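Side-chain contacts in DUF985 domain-containing protein (PDB 1YUD), which is of unknown function but carries a cupin-superfamily (DUF985) domain, built as two packed beta sheets: residues Gln156-Ala159 against Val160-Leu164; Phe137-Asp140 against Asp141-Leu144; Met85-Pro88 against Glu89-Thr93. All coordinates share one frame; numbering follows the deposited sequence.

Overall arrangement
Contact 1 (Gln156-Ala159 against Val160-Leu164) and contact 3 (Met85-Pro88 against Glu89-Thr93) are neighbours, their centres about 12 Å apart on the same side of the chain's centre. They touch where His157, at the start of the short helix 158-161, lays its ring beside the hairpin: His157 NE2 stands 3.5 Å from Leu92 CB. Contact 2 (Phe137-Asp140 against Asp141-Leu144) is a separate turn, its centre about 22 Å from that of contact 1 and about 19 Å from that of contact 3. Along the chain the order is hairpin, turn, helix. No ligand or active site is established, so the three contacts are related through the cupin scaffold alone.

Contact 1 of 3, residues Gln156-Ala159 against Val160-Leu164; sequences QHKA and VVQKL
Gln162 reaches back over one helical turn to Lys158, the i to i+4 pairing that a helix brings onto one face. With its CG anti to the carbonyl carbon (chi1 -64°) and the chain extended beyond, Gln162 reaches back and passes obliquely across the lysine chain. Its CB lies 3.6 Å from Lys158 O, and CG comes close to that same oxygen. CD then stands beside the end of the lysine, and the amide splits its roles: OE1 accepts a hydrogen bond from Lys158 NZ at 2.8 Å, while NE2 packs near Lys158 CE. The ammonium sits above the amide plane, 57° out of it, rather than on a lone pair, so the bond is probably held more by charge than by direction. Lys158 suits this exposed place because its long chain bends at chi3 and chi4 to bring NZ over the glutamine. With an alanine here instead of Gln162, Lys158 NZ is likely to be left without this acceptor and its chain freer to turn.

The backbone repeats the pairing. Gln162 N bonds to Lys158 O at 3.0 Å, and Val161 N bonds to His157 O at 3.1 Å. His157 occupies the N-cap position, and Gln162 is the first residue to leave helical angles, so the helix is barely more than one turn. Past its end, Lys163 folds back, its NZ making a weak 3.4 Å bond to Ala159 O.

Val161 packs on Leu150 and Leu151 of helix 147-152, and Lys158 also touches Leu151. Val160 and Leu164 rest on Tyr84 of strand 81-86 and Phe64 of strand 62-66, pinning the short helix against the five-stranded sheet.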
loop_
_atom_site.group_PDB
_atom_site.type_symbol
_atom_site.label_atom_id
_atom_site.label_comp_id
_atom_site.label_asym_id
_atom_site.label_seq_id
_atom_site.Cartn_x
_atom_site.Cartn_y
_atom_site.Cartn_z
ATOM N N GLN A 156 17.559 19.077 20.868
ATOM C CA GLN A 156 17.703 19.943 19.701
ATOM C C GLN A 156 16.529 19.916 18.728
ATOM O O GLN A 156 16.543 20.625 17.718
ATOM C CB GLN A 156 18.990 19.580 18.940
ATOM C CG GLN A 156 18.969 18.215 18.212
ATOM C CD GLN A 156 19.098 16.999 19.140
ATOM O OE1 GLN A 156 18.258 16.768 20.008
ATOM N NE2 GLN A 156 20.154 16.216 18.946
ATOM N N HIS A 157 15.515 19.109 19.028
ATOM C CA HIS A 157 14.362 18.995 18.137
ATOM C C HIS A 157 13.041 19.391 18.791
ATOM O O HIS A 157 11.963 19.050 18.293
ATOM C CB HIS A 157 14.271 17.563 17.590
ATOM C CG HIS A 157 15.458 17.150 16.771
ATOM N ND1 HIS A 157 16.218 16.037 17.065
ATOM C CD2 HIS A 157 16.016 17.705 15.667
ATOM C CE1 HIS A 157 17.192 15.924 16.180
ATOM N NE2 HIS A 157 17.092 16.923 15.321
ATOM N N LYS A 158 13.129 20.122 19.898
ATOM C CA LYS A 158 11.946 20.571 20.631
ATOM C C LYS A 158 10.826 21.062 19.716
ATOM O O LYS A 158 9.675 20.677 19.881
ATOM C CB LYS A 158 12.331 21.687 21.606
ATOM C CG LYS A 158 11.158 22.319 22.324
ATOM C CD LYS A 158 11.599 23.512 23.145
ATOM C CE LYS A 158 10.495 24.551 23.213
ATOM N NZ LYS A 158 10.084 25.008 21.850
ATOM N N ALA A 159 11.172 21.903 18.749
ATOM C CA ALA A 159 10.198 22.459 17.816
ATOM C C ALA A 159 9.165 21.466 17.267
ATOM O O ALA A 159 7.962 21.740 17.288
ATOM C CB ALA A 159 10.930 23.139 16.661
ATOM N N VAL A 160 9.627 20.318 16.772
ATOM C CA VAL A 160 8.724 19.320 16.206
ATOM C C VAL A 160 8.211 18.340 17.263
ATOM O O VAL A 160 7.167 17.716 17.078
ATOM C CB VAL A 160 9.407 18.523 15.076
ATOM C CG1 VAL A 160 10.287 17.441 15.667
ATOM C CG2 VAL A 160 8.364 17.939 14.138
ATOM N N VAL A 161 8.943 18.197 18.363
ATOM C CA VAL A 161 8.507 17.304 19.432
ATOM C C VAL A 161 7.232 17.872 20.072
ATOM O O VAL A 161 6.375 17.123 20.555
ATOM C CB VAL A 161 9.593 17.151 20.515
ATOM C CG1 VAL A 161 9.153 16.128 21.546
ATOM C CG2 VAL A 161 10.901 16.730 19.879
ATOM N N GLN A 162 7.115 19.201 20.058
ATOM C CA GLN A 162 5.961 19.900 20.613
ATOM C C GLN A 162 4.749 19.840 19.694
ATOM O O GLN A 162 3.753 20.515 19.939
ATOM C CB GLN A 162 6.281 21.370 20.859
ATOM C CG GLN A 162 7.346 21.647 21.889
ATOM C CD GLN A 162 7.513 23.138 22.133
ATOM O OE1 GLN A 162 7.615 23.930 21.189
ATOM N NE2 GLN A 162 7.544 23.531 23.401
ATOM N N LYS A 163 4.835 19.061 18.625
ATOM C CA LYS A 163 3.708 18.934 17.706
ATOM C C LYS A 163 3.247 17.488 17.599
ATOM O O LYS A 163 2.045 17.208 17.587
ATOM C CB LYS A 163 4.079 19.468 16.316
ATOM C CG LYS A 163 3.986 20.983 16.191
ATOM C CD LYS A 163 4.880 21.704 17.199
ATOM C CE LYS A 163 4.718 23.220 17.092
ATOM N NZ LYS A 163 5.588 23.980 18.044
ATOM N N LEU A 164 4.214 16.576 17.539
ATOM C CA LEU A 164 3.928 15.154 17.415
ATOM C C LEU A 164 4.113 14.439 18.746
ATOM O O LEU A 164 4.548 13.291 18.787
ATOM C CB LEU A 164 4.848 14.518 16.366
ATOM C CG LEU A 164 4.996 15.213 15.005
ATOM C CD1 LEU A 164 5.956 14.425 14.137
ATOM C CD2 LEU A 164 3.652 15.327 14.326
#

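Contact 2 of 3, residues Phe137-Asp140 against Asp141-Leu144; sequences FTFD and DFEL
Thr138 OG1 donates a hydrogen bond of 2.7 Å to Asp141 OD2, and this bond braces a tight turn in the cupin domain, in the loop that leads from strand 126-133 to helix 147-152. The hydroxyl approaches from above the carboxylate plane, 65° out of it. Thr138 holds OG1 between its backbone N and carbonyl carbon (chi1 49°), which turns the hydroxyl toward the aspartate. The same OD2 also takes a weak bond from Thr138 N, so one carboxylate oxygen receives the hydroxyl and, less firmly, the amide N-H of a single threonine. The turn itself is closed by the backbone, where Asp141 N bonds to Thr138 O at 3.1 Å. Asp141 is buried, and its other oxygen, OD1, forms a salt bridge with Arg46 NH2.

Outside this polar knot Phe137, Phe139 and Phe142, all bulky and apolar, form an aromatic cluster beside the turn. Phe142 N also makes a weak 3.4 Å bond to Phe139 O. The edge of Phe139 points toward the face of Phe142 in an offset edge-to-face pair, with planes at 68°. Phe142 also meets the ring of His65. Phe137 meets Phe142 obliquely, its CE1 lying 3.6 Å from Phe142 CB.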
loop_
_atom_site.group_PDB
_atom_site.type_symbol
_atom_site.label_atom_id
_atom_site.label_comp_id
_atom_site.label_asym_id
_atom_site.label_seq_id
_atom_site.Cartn_x
_atom_site.Cartn_y
_atom_site.Cartn_z
ATOM N N PHE A 137 1.806 -6.694 13.022
ATOM C CA PHE A 137 1.812 -5.705 14.086
ATOM C C PHE A 137 1.129 -6.116 15.384
ATOM O O PHE A 137 -0.079 -5.963 15.514
ATOM C CB PHE A 137 1.160 -4.412 13.609
ATOM C CG PHE A 137 1.036 -3.368 14.684
ATOM C CD1 PHE A 137 2.168 -2.822 15.266
ATOM C CD2 PHE A 137 -0.212 -2.924 15.107
ATOM C CE1 PHE A 137 2.063 -1.845 16.248
ATOM C CE2 PHE A 137 -0.329 -1.945 16.091
ATOM C CZ PHE A 137 0.814 -1.406 16.660
ATOM N N THR A 138 1.889 -6.641 16.339
ATOM C CA THR A 138 1.322 -6.991 17.640
ATOM C C THR A 138 1.613 -5.730 18.447
ATOM O O THR A 138 2.508 -4.963 18.085
ATOM C CB THR A 138 2.032 -8.222 18.305
ATOM O OG1 THR A 138 3.459 -8.053 18.272
ATOM C CG2 THR A 138 1.655 -9.513 17.591
ATOM N N PHE A 139 0.876 -5.484 19.523
ATOM C CA PHE A 139 1.145 -4.277 20.293
ATOM C C PHE A 139 2.434 -4.330 21.107
ATOM O O PHE A 139 2.784 -3.376 21.800
ATOM C CB PHE A 139 -0.053 -3.933 21.168
ATOM C CG PHE A 139 -1.024 -3.018 20.493
ATOM C CD1 PHE A 139 -0.802 -1.643 20.475
ATOM C CD2 PHE A 139 -2.137 -3.526 19.829
ATOM C CE1 PHE A 139 -1.677 -0.782 19.804
ATOM C CE2 PHE A 139 -3.016 -2.679 19.154
ATOM C CZ PHE A 139 -2.786 -1.303 19.143
ATOM N N ASP A 140 3.146 -5.448 21.005
ATOM C CA ASP A 140 4.412 -5.612 21.705
ATOM C C ASP A 140 5.450 -4.883 20.867
ATOM O O ASP A 140 6.482 -4.449 21.380
ATOM C CB ASP A 140 4.804 -7.085 21.782
ATOM C CG ASP A 140 3.662 -7.973 22.194
ATOM O OD1 ASP A 140 2.645 -8.000 21.469
ATOM O OD2 ASP A 140 3.780 -8.654 23.234
ATOM N N ASP A 141 5.167 -4.771 19.570
ATOM C CA ASP A 141 6.061 -4.107 18.630
ATOM C C ASP A 141 5.763 -2.615 18.541
ATOM O O ASP A 141 6.287 -1.917 17.669
ATOM C CB ASP A 141 5.922 -4.725 17.238
ATOM C CG ASP A 141 6.087 -6.228 17.249
ATOM O OD1 ASP A 141 7.049 -6.716 17.882
ATOM O OD2 ASP A 141 5.259 -6.920 16.621
ATOM N N PHE A 142 4.927 -2.130 19.452
ATOM C CA PHE A 142 4.547 -0.727 19.473
ATOM C C PHE A 142 5.131 -0.041 20.706
ATOM O O PHE A 142 5.588 -0.707 21.635
ATOM C CB PHE A 142 3.016 -0.626 19.492
ATOM C CG PHE A 142 2.494 0.780 19.449
ATOM C CD1 PHE A 142 2.399 1.462 18.248
ATOM C CD2 PHE A 142 2.111 1.426 20.618
ATOM C CE1 PHE A 142 1.934 2.768 18.206
ATOM C CE2 PHE A 142 1.644 2.732 20.591
ATOM C CZ PHE A 142 1.556 3.403 19.380
ATOM N N GLU A 143 5.124 1.291 20.704
ATOM C CA GLU A 143 5.616 2.070 21.838
ATOM C C GLU A 143 5.395 3.567 21.637
ATOM O O GLU A 143 6.090 4.205 20.845
ATOM C CB GLU A 143 7.099 1.796 22.093
ATOM C CG GLU A 143 7.595 2.409 23.394
ATOM C CD GLU A 143 8.955 1.888 23.821
ATOM O OE1 GLU A 143 9.390 2.225 24.946
ATOM O OE2 GLU A 143 9.586 1.146 23.032
ATOM N N LEU A 144 4.421 4.118 22.356
ATOM C CA LEU A 144 4.099 5.540 22.260
ATOM C C LEU A 144 4.985 6.300 23.252
ATOM O O LEU A 144 5.358 5.748 24.284
ATOM C CB LEU A 144 2.613 5.743 22.577
ATOM C CG LEU A 144 1.925 7.030 22.111
ATOM C CD1 LEU A 144 2.137 7.208 20.620
ATOM C CD2 LEU A 144 0.432 6.976 22.434
#

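Contact 3 of 3, residues Met85-Pro88 against Glu89-Thr93; sequences MISP and EGELT
Met85 and Thr93 form a hydrogen-bonded pair in an antiparallel beta hairpin, strands 81-86 and 92-97, on the strand side of its turn. Met85 N donates to Thr93 O at 3.0 Å, and Thr93 N returns a bond of 2.9 Å to Met85 O. Met85 is modelled as selenomethionine; its chain bends at chi2 and chi3, bringing CE within 3.8 Å of Thr93 OG1, and it also reaches Pro112 and Cys115.

Ser87 starts a type I turn ending at Gly90, a 3:5 hairpin with a G1 beta bulge. Ser87 O accepts from Gly90 N at 2.8 Å, and Ser87 N bonds to Glu91 O at 2.9 Å. Its small side chain keeps OG between backbone N and carbonyl carbon (chi1 82°), where it packs against Glu91 CB. Gly90 fits because its positive phi (63°) is easiest without a side chain.

Glu89, the second corner, bends at chi2 (81°) and folds its carboxylate back beside the ring of Pro88, with Glu89 CD 3.5 Å from Pro88 CG. Pro88 suits the first corner, its ring fixing phi near the value the turn needs. On the opposite face of the hairpin from Met85, Ile86 and Leu92 cross as a non-hydrogen-bonded pair, Ile86 CG1 lying 3.5 Å from Leu92 CD1.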
loop_
_atom_site.group_PDB
_atom_site.type_symbol
_atom_site.label_atom_id
_atom_site.label_comp_id
_atom_site.label_asym_id
_atom_site.label_seq_id
_atom_site.Cartn_x
_atom_site.Cartn_y
_atom_site.Cartn_z
HETATM N N MSE A 85 10.985 11.590 11.296
HETATM C CA MSE A 85 11.669 10.455 11.904
HETATM C C MSE A 85 12.907 10.913 12.656
HETATM O O MSE A 85 13.608 11.822 12.214
HETATM C CB MSE A 85 12.077 9.451 10.820
HETATM C CG MSE A 85 10.912 8.862 10.027
HETATM SE SE MSE A 85 11.398 8.453 8.193
HETATM C CE MSE A 85 12.912 7.328 8.625
ATOM N N ILE A 86 13.173 10.266 13.786
ATOM C CA ILE A 86 14.325 10.582 14.620
ATOM C C ILE A 86 15.167 9.314 14.839
ATOM O O ILE A 86 14.741 8.387 15.546
ATOM C CB ILE A 86 13.854 11.154 15.990
ATOM C CG1 ILE A 86 13.091 12.466 15.770
ATOM C CG2 ILE A 86 15.043 11.387 16.909
ATOM C CD1 ILE A 86 12.409 13.005 17.003
ATOM N N SER A 87 16.355 9.276 14.228
ATOM C CA SER A 87 17.253 8.117 14.341
ATOM C C SER A 87 17.617 7.870 15.791
ATOM O O SER A 87 17.560 8.777 16.616
ATOM C CB SER A 87 18.545 8.327 13.511
ATOM O OG SER A 87 19.537 9.111 14.174
ATOM N N PRO A 88 17.986 6.632 16.128
ATOM C CA PRO A 88 18.347 6.374 17.524
ATOM C C PRO A 88 19.530 7.241 17.950
ATOM O O PRO A 88 19.799 7.413 19.139
ATOM C CB PRO A 88 18.669 4.877 17.531
ATOM C CG PRO A 88 19.115 4.609 16.122
ATOM C CD PRO A 88 18.136 5.421 15.307
ATOM N N GLU A 89 20.220 7.802 16.965
ATOM C CA GLU A 89 21.372 8.653 17.218
ATOM C C GLU A 89 20.992 10.145 17.251
ATOM O O GLU A 89 21.854 11.025 17.171
ATOM C CB GLU A 89 22.453 8.376 16.158
ATOM C CG GLU A 89 23.144 7.001 16.317
ATOM C CD GLU A 89 22.346 5.817 15.737
ATOM O OE1 GLU A 89 22.540 4.671 16.208
ATOM O OE2 GLU A 89 21.543 6.026 14.800
ATOM N N GLY A 90 19.696 10.416 17.390
ATOM C CA GLY A 90 19.222 11.787 17.446
ATOM C C GLY A 90 19.496 12.553 16.170
ATOM O O GLY A 90 20.290 13.498 16.161
ATOM N N GLU A 91 18.831 12.138 15.093
ATOM C CA GLU A 91 18.976 12.752 13.773
ATOM C C GLU A 91 17.592 12.790 13.128
ATOM O O GLU A 91 16.989 11.747 12.866
ATOM C CB GLU A 91 19.931 11.913 12.923
ATOM C CG GLU A 91 20.350 12.534 11.606
ATOM C CD GLU A 91 20.400 11.499 10.487
ATOM O OE1 GLU A 91 20.761 10.333 10.778
ATOM O OE2 GLU A 91 20.083 11.848 9.325
ATOM N N LEU A 92 17.097 13.995 12.869
ATOM C CA LEU A 92 15.768 14.169 12.296
ATOM C C LEU A 92 15.731 14.205 10.777
ATOM O O LEU A 92 16.323 15.091 10.163
ATOM C CB LEU A 92 15.140 15.463 12.832
ATOM C CG LEU A 92 13.681 15.781 12.492
ATOM C CD1 LEU A 92 12.779 14.910 13.345
ATOM C CD2 LEU A 92 13.387 17.242 12.754
ATOM N N THR A 93 15.016 13.253 10.175
ATOM C CA THR A 93 14.874 13.191 8.713
ATOM C C THR A 93 13.388 13.339 8.346
ATOM O O THR A 93 12.503 13.038 9.158
ATOM C CB THR A 93 15.403 11.852 8.143
ATOM O OG1 THR A 93 14.467 10.799 8.420
ATOM C CG2 THR A 93 16.738 11.495 8.784
#